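Local coordinates for structural polyprotein, VP1 (Israeli acute paralysis virus, PDB 5CDD), which probably serves as a structural coat protein, forming part of the icosahedral capsid shell of the virus, at residues A[48-53]-A[64-69]; A[53-56]-A[60-63]; A[168-171]-A[175-178]. All coordinates share one frame; numbering follows the deposited sequence.

Overall arrangement
All three contacts lie in the jelly-roll body of VP1. Contact 1 is only partly buried. It sets strand 47-55 against the start of helix 64-73. Contacts 2 and 3 are buried, and their centres are about 4 Å apart. Each spans from one sheet of the sandwich to the other. Contact 2 uses strands 47-55 and 61-62, and contact 3 uses their neighbours 166-172 and 176-184. Trp53 belongs to both contact 1 and contact 2, and its ring also meets that of Tyr170 from contact 3. Contacts 1 and 2 are essentially apolar. Contact 3 differs in bringing a tyrosine hydroxyl to a buried glutamine amide.

Contact 1. Residues A[48-53]-A[64-69]; sequences TITDNW and TDLTNT
Leu66 packs over one face of the Trp53 indole. Its CD2 methyl lies 3.9 Å from the centroid of the five-membered ring of Trp53 and only 7° off the ring normal. This is a CH-pi contact from nearly straight above. The rest of the leucine follows the pyrrole side of the ring. Leu66 CB is 3.7 Å from Trp53 NE1, and Leu66 CD1 is 3.9 Å from Trp53 CD1. The same CD2 methyl of Leu66 also meets two residues earlier in the strand. Ile49 CD1 comes within 3.9 Å of Leu66 CD2, and Thr50 CG2 within 4.1 Å of the same Leu66 methyl. Leu66 is the one helix residue with an atom within 4.5 Å of 48-53. It meets two aliphatic groups and an aromatic face. No hydrogen bond crosses between the segments.

The torsions help to explain these approaches. In Leu66, CG is anti to the backbone N (chi1 169°), which directs CG toward the strand. In Thr50 the hydroxyl takes the anti place, and the CG2 methyl is left to face Leu66. Thr50 OG1 makes a weak hydrogen bond to Asn52 O, 3.2 Å away, just past the corner at Asp51.

Further out, backbone hydrogen bonds tie Trp53 to Gln178, and both Ile49 and Thr50 to Val180. The latter pairing is a classic beta bulge. At the same bend Asp51 forms a salt bridge with Arg75 and packs on Leu300 of another capsid protein chain. The arrangement is a helix docked by one leucine on a bulged strand of the antiparallel beta sandwich, the jelly roll of picorna-like capsid proteins.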
ATOM      1  N   THR A  48     -40.094 -11.301  -4.860  1.00 29.48           N
ATOM      2  CA  THR A  48     -40.862 -12.431  -4.349  1.00 31.36           C
ATOM      3  C   THR A  48     -41.773 -13.015  -5.418  1.00 31.45           C
ATOM      4  O   THR A  48     -42.339 -12.285  -6.230  1.00 31.33           O
ATOM      5  CB  THR A  48     -41.725 -12.034  -3.125  1.00 31.55           C
ATOM      6  OG1 THR A  48     -42.690 -11.049  -3.510  1.00 36.11           O
ATOM      7  CG2 THR A  48     -40.851 -11.469  -2.020  1.00 31.90           C
ATOM      8  N   ILE A  49     -41.896 -14.338  -5.423  1.00 31.87           N
ATOM      9  CA  ILE A  49     -42.757 -15.024  -6.376  1.00 32.58           C
ATOM     10  C   ILE A  49     -43.899 -15.684  -5.623  1.00 33.47           C
ATOM     11  O   ILE A  49     -44.863 -16.147  -6.221  1.00 34.40           O
ATOM     12  CB  ILE A  49     -41.983 -16.095  -7.167  1.00 31.90           C
ATOM     13  CG1 ILE A  49     -41.317 -17.086  -6.206  1.00 30.53           C
ATOM     14  CG2 ILE A  49     -40.954 -15.427  -8.047  1.00 32.31           C
ATOM     15  CD1 ILE A  49     -40.539 -18.204  -6.888  1.00 26.14           C
ATOM     16  N   THR A  50     -43.776 -15.722  -4.302  1.00 34.55           N
ATOM     17  CA  THR A  50     -44.795 -16.299  -3.435  1.00 35.68           C
ATOM     18  C   THR A  50     -44.521 -15.877  -2.001  1.00 37.03           C
ATOM     19  O   THR A  50     -43.426 -16.084  -1.485  1.00 37.59           O
ATOM     20  CB  THR A  50     -44.816 -17.847  -3.503  1.00 34.91           C
ATOM     21  OG1 THR A  50     -45.864 -18.346  -2.662  1.00 33.72           O
ATOM     22  CG2 THR A  50     -43.497 -18.428  -3.031  1.00 35.53           C
ATOM     23  N   ASP A  51     -45.512 -15.267  -1.360  1.00 38.55           N
ATOM     24  CA  ASP A  51     -45.344 -14.828   0.017  1.00 40.03           C
ATOM     25  C   ASP A  51     -45.589 -15.985   0.969  1.00 39.56           C
ATOM     26  O   ASP A  51     -45.535 -15.818   2.185  1.00 39.52           O
ATOM     27  CB  ASP A  51     -46.308 -13.682   0.334  1.00 43.45           C
ATOM     28  CG  ASP A  51     -46.059 -12.454  -0.526  1.00 47.44           C
ATOM     29  OD1 ASP A  51     -45.001 -11.807  -0.359  1.00 49.56           O
ATOM     30  OD2 ASP A  51     -46.924 -12.135  -1.371  1.00 49.56           O
ATOM     31  N   ASN A  52     -45.862 -17.164   0.419  1.00 39.11           N
ATOM     32  CA  ASN A  52     -46.116 -18.323   1.264  1.00 39.41           C
ATOM     33  C   ASN A  52     -46.046 -19.648   0.516  1.00 38.79           C
ATOM     34  O   ASN A  52     -46.973 -20.015  -0.204  1.00 39.67           O
ATOM     35  CB  ASN A  52     -47.485 -18.191   1.931  1.00 40.30           C
ATOM     36  CG  ASN A  52     -47.625 -19.080   3.148  1.00 41.30           C
ATOM     37  OD1 ASN A  52     -46.866 -18.951   4.107  1.00 43.23           O
ATOM     38  ND2 ASN A  52     -48.597 -19.983   3.119  1.00 41.17           N
ATOM     39  N   TRP A  53     -44.947 -20.369   0.695  1.00 37.35           N
ATOM     40  CA  TRP A  53     -44.773 -21.656   0.041  1.00 35.91           C
ATOM     41  C   TRP A  53     -44.868 -22.747   1.097  1.00 36.14           C
ATOM     42  O   TRP A  53     -43.948 -22.943   1.890  1.00 35.99           O
ATOM     43  CB  TRP A  53     -43.419 -21.712  -0.666  1.00 34.66           C
ATOM     44  CG  TRP A  53     -43.277 -22.884  -1.586  1.00 34.40           C
ATOM     45  CD1 TRP A  53     -44.246 -23.419  -2.386  1.00 33.98           C
ATOM     46  CD2 TRP A  53     -42.082 -23.629  -1.853  1.00 34.75           C
ATOM     47  NE1 TRP A  53     -43.731 -24.449  -3.134  1.00 34.14           N
ATOM     48  CE2 TRP A  53     -42.404 -24.600  -2.828  1.00 34.90           C
ATOM     49  CE3 TRP A  53     -40.769 -23.570  -1.364  1.00 35.10           C
ATOM     50  CZ2 TRP A  53     -41.460 -25.508  -3.327  1.00 33.51           C
ATOM     51  CZ3 TRP A  53     -39.829 -24.473  -1.861  1.00 34.09           C
ATOM     52  CH2 TRP A  53     -40.182 -25.427  -2.832  1.00 34.16           C
ATOM     53  N   THR A  64     -39.530 -26.757  -9.470  1.00 34.84           N
ATOM     54  CA  THR A  64     -40.308 -26.638 -10.690  1.00 34.34           C
ATOM     55  C   THR A  64     -41.781 -26.721 -10.298  1.00 34.74           C
ATOM     56  O   THR A  64     -42.648 -26.187 -10.984  1.00 34.24           O
ATOM     57  CB  THR A  64     -39.987 -27.768 -11.687  1.00 33.41           C
ATOM     58  OG1 THR A  64     -40.084 -29.037 -11.031  1.00 34.67           O
ATOM     59  CG2 THR A  64     -38.592 -27.603 -12.262  1.00 32.32           C
ATOM     60  N   ASP A  65     -42.054 -27.381  -9.176  1.00 34.88           N
ATOM     61  CA  ASP A  65     -43.419 -27.520  -8.680  1.00 35.79           C
ATOM     62  C   ASP A  65     -43.989 -26.144  -8.374  1.00 35.49           C
ATOM     63  O   ASP A  65     -45.195 -25.922  -8.457  1.00 36.50           O
ATOM     64  CB  ASP A  65     -43.454 -28.381  -7.414  1.00 37.83           C
ATOM     65  CG  ASP A  65     -43.029 -29.818  -7.671  1.00 41.47           C
ATOM     66  OD1 ASP A  65     -43.032 -30.244  -8.848  1.00 43.17           O
ATOM     67  OD2 ASP A  65     -42.706 -30.527  -6.691  1.00 42.57           O
ATOM     68  N   LEU A  66     -43.102 -25.224  -8.015  1.00 34.25           N
ATOM     69  CA  LEU A  66     -43.478 -23.852  -7.706  1.00 32.82           C
ATOM     70  C   LEU A  66     -43.187 -22.975  -8.917  1.00 33.83           C
ATOM     71  O   LEU A  66     -43.978 -22.109  -9.286  1.00 34.60           O
ATOM     72  CB  LEU A  66     -42.666 -23.345  -6.511  1.00 30.72           C
ATOM     73  CG  LEU A  66     -42.740 -21.843  -6.217  1.00 29.26           C
ATOM     74  CD1 LEU A  66     -44.155 -21.471  -5.815  1.00 29.11           C
ATOM     75  CD2 LEU A  66     -41.761 -21.487  -5.112  1.00 26.81           C
ATOM     76  N   THR A  67     -42.036 -23.224  -9.528  1.00 35.14           N
ATOM     77  CA  THR A  67     -41.562 -22.486 -10.689  1.00 35.07           C
ATOM     78  C   THR A  67     -42.468 -22.550 -11.916  1.00 35.71           C
ATOM     79  O   THR A  67     -42.719 -21.528 -12.552  1.00 35.21           O
ATOM     80  CB  THR A  67     -40.139 -22.965 -11.064  1.00 35.54           C
ATOM     81  OG1 THR A  67     -39.178 -22.129 -10.410  1.00 36.34           O
ATOM     82  CG2 THR A  67     -39.916 -22.939 -12.566  1.00 36.48           C
ATOM     83  N   ASN A  68     -42.955 -23.740 -12.253  1.00 36.61           N
ATOM     84  CA  ASN A  68     -43.823 -23.883 -13.418  1.00 37.19           C
ATOM     85  C   ASN A  68     -44.999 -22.918 -13.354  1.00 37.97           C
ATOM     86  O   ASN A  68     -45.382 -22.323 -14.362  1.00 39.14           O
ATOM     87  CB  ASN A  68     -44.343 -25.316 -13.537  1.00 36.88           C
ATOM     88  CG  ASN A  68     -43.242 -26.314 -13.836  1.00 38.20           C
ATOM     89  OD1 ASN A  68     -42.356 -26.054 -14.650  1.00 39.05           O
ATOM     90  ND2 ASN A  68     -43.302 -27.471 -13.188  1.00 40.16           N
ATOM     91  N   THR A  69     -45.566 -22.762 -12.163  1.00 37.67           N
ATOM     92  CA  THR A  69     -46.701 -21.869 -11.970  1.00 36.47           C
ATOM     93  C   THR A  69     -46.288 -20.401 -12.036  1.00 36.52           C
ATOM     94  O   THR A  69     -46.794 -19.640 -12.861  1.00 37.06           O
ATOM     95  CB  THR A  69     -47.378 -22.126 -10.611  1.00 35.78           C
ATOM     96  OG1 THR A  69     -47.768 -23.501 -10.526  1.00 36.19           O
ATOM     97  CG2 THR A  69     -48.606 -21.245 -10.457  1.00 35.24           C
TER

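Contact 2. Residues A[53-56]-A[60-63]; sequences WILQ and KTPI
Thr61 is the first residue of 60-63 to touch strand 47-55, and it meets both Trp53 and Leu55. Its CG2 methyl lies 3.8 Å from Trp53 CZ2, on the benzene end of the indole, and approaches the ring obliquely. With chi1 at -58°, this methyl stands opposite the threonine's own N, and OG1 sits beside that N. The hydroxyl is turned toward the leucine, with Thr61 OG1 3.9 Å from Leu55 CD2. This is mere packing for the oxygen, which has its hydrogen bond with Thr59 O. Leu55 also sets its CD1 methyl above one face of the Trp53 ring, offset toward the rim.

Ile63 then returns to the tryptophan with its CG2 branch, which is 3.9 Å from Trp53 CH2 and again oblique to the ring. The rest of the Ile63 side chain leads away, toward Ser167 and Leu168.

Backbone hydrogen bonds join Thr61 to Tyr170 and Ile63 to Leu168, whereas Trp53 and Leu55 pair with strand 176-184. The two segments therefore belong to facing sheets. No hydrogen bond crosses between them, so the contact rests on van der Waals packing, chiefly of methyl groups on the indole.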
ATOM      1  N   TRP A  53     -44.947 -20.369   0.695  1.00 37.35           N
ATOM      2  CA  TRP A  53     -44.773 -21.656   0.041  1.00 35.91           C
ATOM      3  C   TRP A  53     -44.868 -22.747   1.097  1.00 36.14           C
ATOM      4  O   TRP A  53     -43.948 -22.943   1.890  1.00 35.99           O
ATOM      5  CB  TRP A  53     -43.419 -21.712  -0.666  1.00 34.66           C
ATOM      6  CG  TRP A  53     -43.277 -22.884  -1.586  1.00 34.40           C
ATOM      7  CD1 TRP A  53     -44.246 -23.419  -2.386  1.00 33.98           C
ATOM      8  CD2 TRP A  53     -42.082 -23.629  -1.853  1.00 34.75           C
ATOM      9  NE1 TRP A  53     -43.731 -24.449  -3.134  1.00 34.14           N
ATOM     10  CE2 TRP A  53     -42.404 -24.600  -2.828  1.00 34.90           C
ATOM     11  CE3 TRP A  53     -40.769 -23.570  -1.364  1.00 35.10           C
ATOM     12  CZ2 TRP A  53     -41.460 -25.508  -3.327  1.00 33.51           C
ATOM     13  CZ3 TRP A  53     -39.829 -24.473  -1.861  1.00 34.09           C
ATOM     14  CH2 TRP A  53     -40.182 -25.427  -2.832  1.00 34.16           C
ATOM     15  N   ILE A  54     -45.994 -23.451   1.102  1.00 36.39           N
ATOM     16  CA  ILE A  54     -46.232 -24.510   2.073  1.00 36.15           C
ATOM     17  C   ILE A  54     -45.670 -25.853   1.625  1.00 36.84           C
ATOM     18  O   ILE A  54     -45.893 -26.290   0.495  1.00 37.76           O
ATOM     19  CB  ILE A  54     -47.738 -24.656   2.351  1.00 34.66           C
ATOM     20  CG1 ILE A  54     -48.315 -23.294   2.745  1.00 33.69           C
ATOM     21  CG2 ILE A  54     -47.969 -25.663   3.464  1.00 34.35           C
ATOM     22  CD1 ILE A  54     -49.816 -23.270   2.887  1.00 32.29           C
ATOM     23  N   LEU A  55     -44.935 -26.497   2.525  1.00 37.15           N
ATOM     24  CA  LEU A  55     -44.329 -27.792   2.252  1.00 38.35           C
ATOM     25  C   LEU A  55     -44.421 -28.696   3.470  1.00 40.21           C
ATOM     26  O   LEU A  55     -44.483 -28.223   4.603  1.00 40.32           O
ATOM     27  CB  LEU A  55     -42.857 -27.624   1.872  1.00 37.49           C
ATOM     28  CG  LEU A  55     -42.549 -26.887   0.573  1.00 36.50           C
ATOM     29  CD1 LEU A  55     -41.048 -26.844   0.376  1.00 36.22           C
ATOM     30  CD2 LEU A  55     -43.220 -27.590  -0.594  1.00 35.37           C
ATOM     31  N   GLN A  56     -44.416 -30.001   3.228  1.00 42.13           N
ATOM     32  CA  GLN A  56     -44.490 -30.975   4.303  1.00 44.54           C
ATOM     33  C   GLN A  56     -43.092 -31.424   4.703  1.00 44.61           C
ATOM     34  O   GLN A  56     -42.115 -31.132   4.015  1.00 45.36           O
ATOM     35  CB  GLN A  56     -45.315 -32.180   3.860  1.00 47.48           C
ATOM     36  CG  GLN A  56     -46.749 -31.843   3.504  1.00 51.11           C
ATOM     37  CD  GLN A  56     -47.492 -33.033   2.936  1.00 54.95           C
ATOM     38  OE1 GLN A  56     -47.129 -33.560   1.881  1.00 56.43           O
ATOM     39  NE2 GLN A  56     -48.535 -33.469   3.634  1.00 56.01           N
ATOM     40  N   LYS A  60     -38.679 -34.242  -0.479  1.00 37.90           N
ATOM     41  CA  LYS A  60     -37.754 -33.714  -1.474  1.00 35.43           C
ATOM     42  C   LYS A  60     -38.619 -33.059  -2.547  1.00 35.50           C
ATOM     43  O   LYS A  60     -39.268 -33.742  -3.334  1.00 36.29           O
ATOM     44  CB  LYS A  60     -36.915 -34.846  -2.076  1.00 33.03           C
ATOM     45  CG  LYS A  60     -36.172 -35.681  -1.037  1.00 32.71           C
ATOM     46  CD  LYS A  60     -35.068 -36.527  -1.663  1.00 32.36           C
ATOM     47  CE  LYS A  60     -35.604 -37.503  -2.698  1.00 33.44           C
ATOM     48  NZ  LYS A  60     -34.508 -38.229  -3.408  1.00 32.65           N
ATOM     49  N   THR A  61     -38.623 -31.731  -2.573  1.00 35.91           N
ATOM     50  CA  THR A  61     -39.444 -30.987  -3.518  1.00 35.45           C
ATOM     51  C   THR A  61     -38.695 -30.182  -4.578  1.00 35.96           C
ATOM     52  O   THR A  61     -37.952 -29.255  -4.258  1.00 38.10           O
ATOM     53  CB  THR A  61     -40.366 -30.009  -2.768  1.00 35.00           C
ATOM     54  OG1 THR A  61     -41.186 -30.736  -1.846  1.00 35.99           O
ATOM     55  CG2 THR A  61     -41.240 -29.244  -3.747  1.00 34.18           C
ATOM     56  N   PRO A  62     -38.886 -30.526  -5.862  1.00 35.10           N
ATOM     57  CA  PRO A  62     -38.216 -29.792  -6.940  1.00 34.12           C
ATOM     58  C   PRO A  62     -38.927 -28.446  -7.044  1.00 35.01           C
ATOM     59  O   PRO A  62     -40.160 -28.391  -7.000  1.00 36.35           O
ATOM     60  CB  PRO A  62     -38.470 -30.664  -8.170  1.00 32.82           C
ATOM     61  CG  PRO A  62     -38.737 -32.029  -7.597  1.00 33.32           C
ATOM     62  CD  PRO A  62     -39.563 -31.721  -6.388  1.00 34.55           C
ATOM     63  N   ILE A  63     -38.172 -27.360  -7.175  1.00 35.41           N
ATOM     64  CA  ILE A  63     -38.803 -26.049  -7.254  1.00 35.84           C
ATOM     65  C   ILE A  63     -39.623 -25.833  -8.519  1.00 35.52           C
ATOM     66  O   ILE A  63     -40.345 -24.843  -8.622  1.00 36.90           O
ATOM     67  CB  ILE A  63     -37.779 -24.897  -7.112  1.00 35.72           C
ATOM     68  CG1 ILE A  63     -36.430 -25.289  -7.726  1.00 36.54           C
ATOM     69  CG2 ILE A  63     -37.637 -24.514  -5.653  1.00 35.86           C
ATOM     70  CD1 ILE A  63     -36.431 -25.318  -9.242  1.00 38.20           C
TER

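Contact 3. Residues A[168-171]-A[175-178]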
ATOM      1  N   LEU A 168     -33.110 -26.884  -9.151  1.00 29.59           N
ATOM      2  CA  LEU A 168     -32.971 -26.988  -7.705  1.00 29.19           C
ATOM      3  C   LEU A 168     -33.991 -27.940  -7.077  1.00 29.34           C
ATOM      4  O   LEU A 168     -35.105 -28.105  -7.579  1.00 29.29           O
ATOM      5  CB  LEU A 168     -33.124 -25.605  -7.068  1.00 28.43           C
ATOM      6  CG  LEU A 168     -32.933 -25.523  -5.554  1.00 27.58           C
ATOM      7  CD1 LEU A 168     -31.451 -25.619  -5.240  1.00 29.65           C
ATOM      8  CD2 LEU A 168     -33.501 -24.219  -5.023  1.00 27.92           C
ATOM      9  N   MET A 169     -33.590 -28.569  -5.978  1.00 29.49           N
ATOM     10  CA  MET A 169     -34.465 -29.472  -5.245  1.00 30.40           C
ATOM     11  C   MET A 169     -34.432 -29.054  -3.779  1.00 31.08           C
ATOM     12  O   MET A 169     -33.371 -28.986  -3.166  1.00 30.82           O
ATOM     13  CB  MET A 169     -34.003 -30.919  -5.389  1.00 31.21           C
ATOM     14  CG  MET A 169     -34.903 -31.896  -4.660  1.00 33.21           C
ATOM     15  SD  MET A 169     -34.564 -33.599  -5.082  1.00 39.25           S
ATOM     16  CE  MET A 169     -33.148 -33.943  -4.026  1.00 38.43           C
ATOM     17  N   TYR A 170     -35.608 -28.780  -3.226  1.00 32.03           N
ATOM     18  CA  TYR A 170     -35.740 -28.325  -1.848  1.00 32.86           C
ATOM     19  C   TYR A 170     -36.043 -29.454  -0.865  1.00 33.32           C
ATOM     20  O   TYR A 170     -36.661 -30.452  -1.223  1.00 33.76           O
ATOM     21  CB  TYR A 170     -36.854 -27.285  -1.786  1.00 34.68           C
ATOM     22  CG  TYR A 170     -36.774 -26.353  -0.611  1.00 36.87           C
ATOM     23  CD1 TYR A 170     -35.768 -25.393  -0.534  1.00 37.99           C
ATOM     24  CD2 TYR A 170     -37.714 -26.412   0.415  1.00 37.81           C
ATOM     25  CE1 TYR A 170     -35.701 -24.510   0.536  1.00 41.43           C
ATOM     26  CE2 TYR A 170     -37.658 -25.535   1.491  1.00 40.12           C
ATOM     27  CZ  TYR A 170     -36.649 -24.585   1.546  1.00 42.06           C
ATOM     28  OH  TYR A 170     -36.584 -23.707   2.604  1.00 45.45           O
ATOM     29  N   PHE A 171     -35.610 -29.287   0.380  1.00 33.72           N
ATOM     30  CA  PHE A 171     -35.856 -30.292   1.403  1.00 34.37           C
ATOM     31  C   PHE A 171     -35.735 -29.744   2.820  1.00 35.28           C
ATOM     32  O   PHE A 171     -34.897 -28.894   3.102  1.00 36.08           O
ATOM     33  CB  PHE A 171     -34.887 -31.466   1.257  1.00 34.76           C
ATOM     34  CG  PHE A 171     -35.085 -32.534   2.297  1.00 36.90           C
ATOM     35  CD1 PHE A 171     -36.096 -33.479   2.158  1.00 38.12           C
ATOM     36  CD2 PHE A 171     -34.303 -32.554   3.449  1.00 37.28           C
ATOM     37  CE1 PHE A 171     -36.330 -34.427   3.151  1.00 38.00           C
ATOM     38  CE2 PHE A 171     -34.530 -33.499   4.450  1.00 38.55           C
ATOM     39  CZ  PHE A 171     -35.546 -34.437   4.300  1.00 37.93           C
ATOM     40  N   SER A 175     -42.143 -29.491   8.658  1.00 42.31           N
ATOM     41  CA  SER A 175     -43.080 -28.866   7.747  1.00 43.70           C
ATOM     42  C   SER A 175     -42.760 -27.381   7.745  1.00 42.98           C
ATOM     43  O   SER A 175     -42.719 -26.745   8.802  1.00 43.28           O
ATOM     44  CB  SER A 175     -44.498 -29.094   8.236  1.00 46.46           C
ATOM     45  OG  SER A 175     -45.416 -28.943   7.170  1.00 53.50           O
ATOM     46  N   THR A 176     -42.519 -26.836   6.559  1.00 42.51           N
ATOM     47  CA  THR A 176     -42.170 -25.433   6.433  1.00 41.11           C
ATOM     48  C   THR A 176     -43.149 -24.563   5.663  1.00 40.49           C
ATOM     49  O   THR A 176     -44.072 -25.040   5.007  1.00 41.25           O
ATOM     50  CB  THR A 176     -40.786 -25.269   5.776  1.00 40.32           C
ATOM     51  OG1 THR A 176     -40.760 -25.955   4.518  1.00 39.55           O
ATOM     52  CG2 THR A 176     -39.710 -25.830   6.677  1.00 39.41           C
ATOM     53  N   THR A 177     -42.917 -23.263   5.771  1.00 39.32           N
ATOM     54  CA  THR A 177     -43.703 -22.245   5.102  1.00 39.16           C
ATOM     55  C   THR A 177     -42.766 -21.046   4.965  1.00 37.89           C
ATOM     56  O   THR A 177     -42.330 -20.474   5.963  1.00 38.27           O
ATOM     57  CB  THR A 177     -44.946 -21.862   5.930  1.00 39.61           C
ATOM     58  OG1 THR A 177     -45.614 -20.771   5.292  1.00 42.85           O
ATOM     59  CG2 THR A 177     -44.563 -21.473   7.352  1.00 39.20           C
ATOM     60  N   GLN A 178     -42.430 -20.678   3.732  1.00 36.61           N
ATOM     61  CA  GLN A 178     -41.514 -19.564   3.529  1.00 34.74           C
ATOM     62  C   GLN A 178     -41.874 -18.629   2.389  1.00 32.82           C
ATOM     63  O   GLN A 178     -42.670 -18.963   1.510  1.00 31.86           O
ATOM     64  CB  GLN A 178     -40.092 -20.084   3.289  1.00 36.26           C
ATOM     65  CG  GLN A 178     -39.773 -21.400   3.974  1.00 39.30           C
ATOM     66  CD  GLN A 178     -40.084 -22.604   3.102  1.00 38.95           C
ATOM     67  OE1 GLN A 178     -41.136 -22.679   2.469  1.00 39.78           O
ATOM     68  NE2 GLN A 178     -39.167 -23.558   3.078  1.00 39.06           N
TER
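Tyr170 reaches from strand 166-172 with its hydroxyl end against the side-chain amide of Gln178. The two strands lie in opposite sheets of the jelly-roll sandwich, and the tyrosine spans the interior between them. A chi1 of -157° extends its side chain away from its own backbone N and points the ring toward strand 176-184. Gln178 comes from the opposite direction on a chain bent at chi2. The amide meets the edge of the phenol, near the ring plane, with the ring and amide planes 65° apart. Tyr170 OH is 3.7 Å from Gln178 CD. The amide is probably flipped in the model, and turned back it may form a hydrogen bond with the hydroxyl.

Both residues are buried. The Tyr170 ring also meets the rings of Trp53 and Phe96, and the Gln178 side chain touches Trp53. The polar pair is thus bordered by aromatic groups. The backbone of Thr176 pairs with that of Leu55. Thr176 makes a looser approach to the same tyrosine ring. Its hydroxyl lies at the ring edge, near the plane, with Thr176 OG1 4.4 Å from Tyr170 CE2.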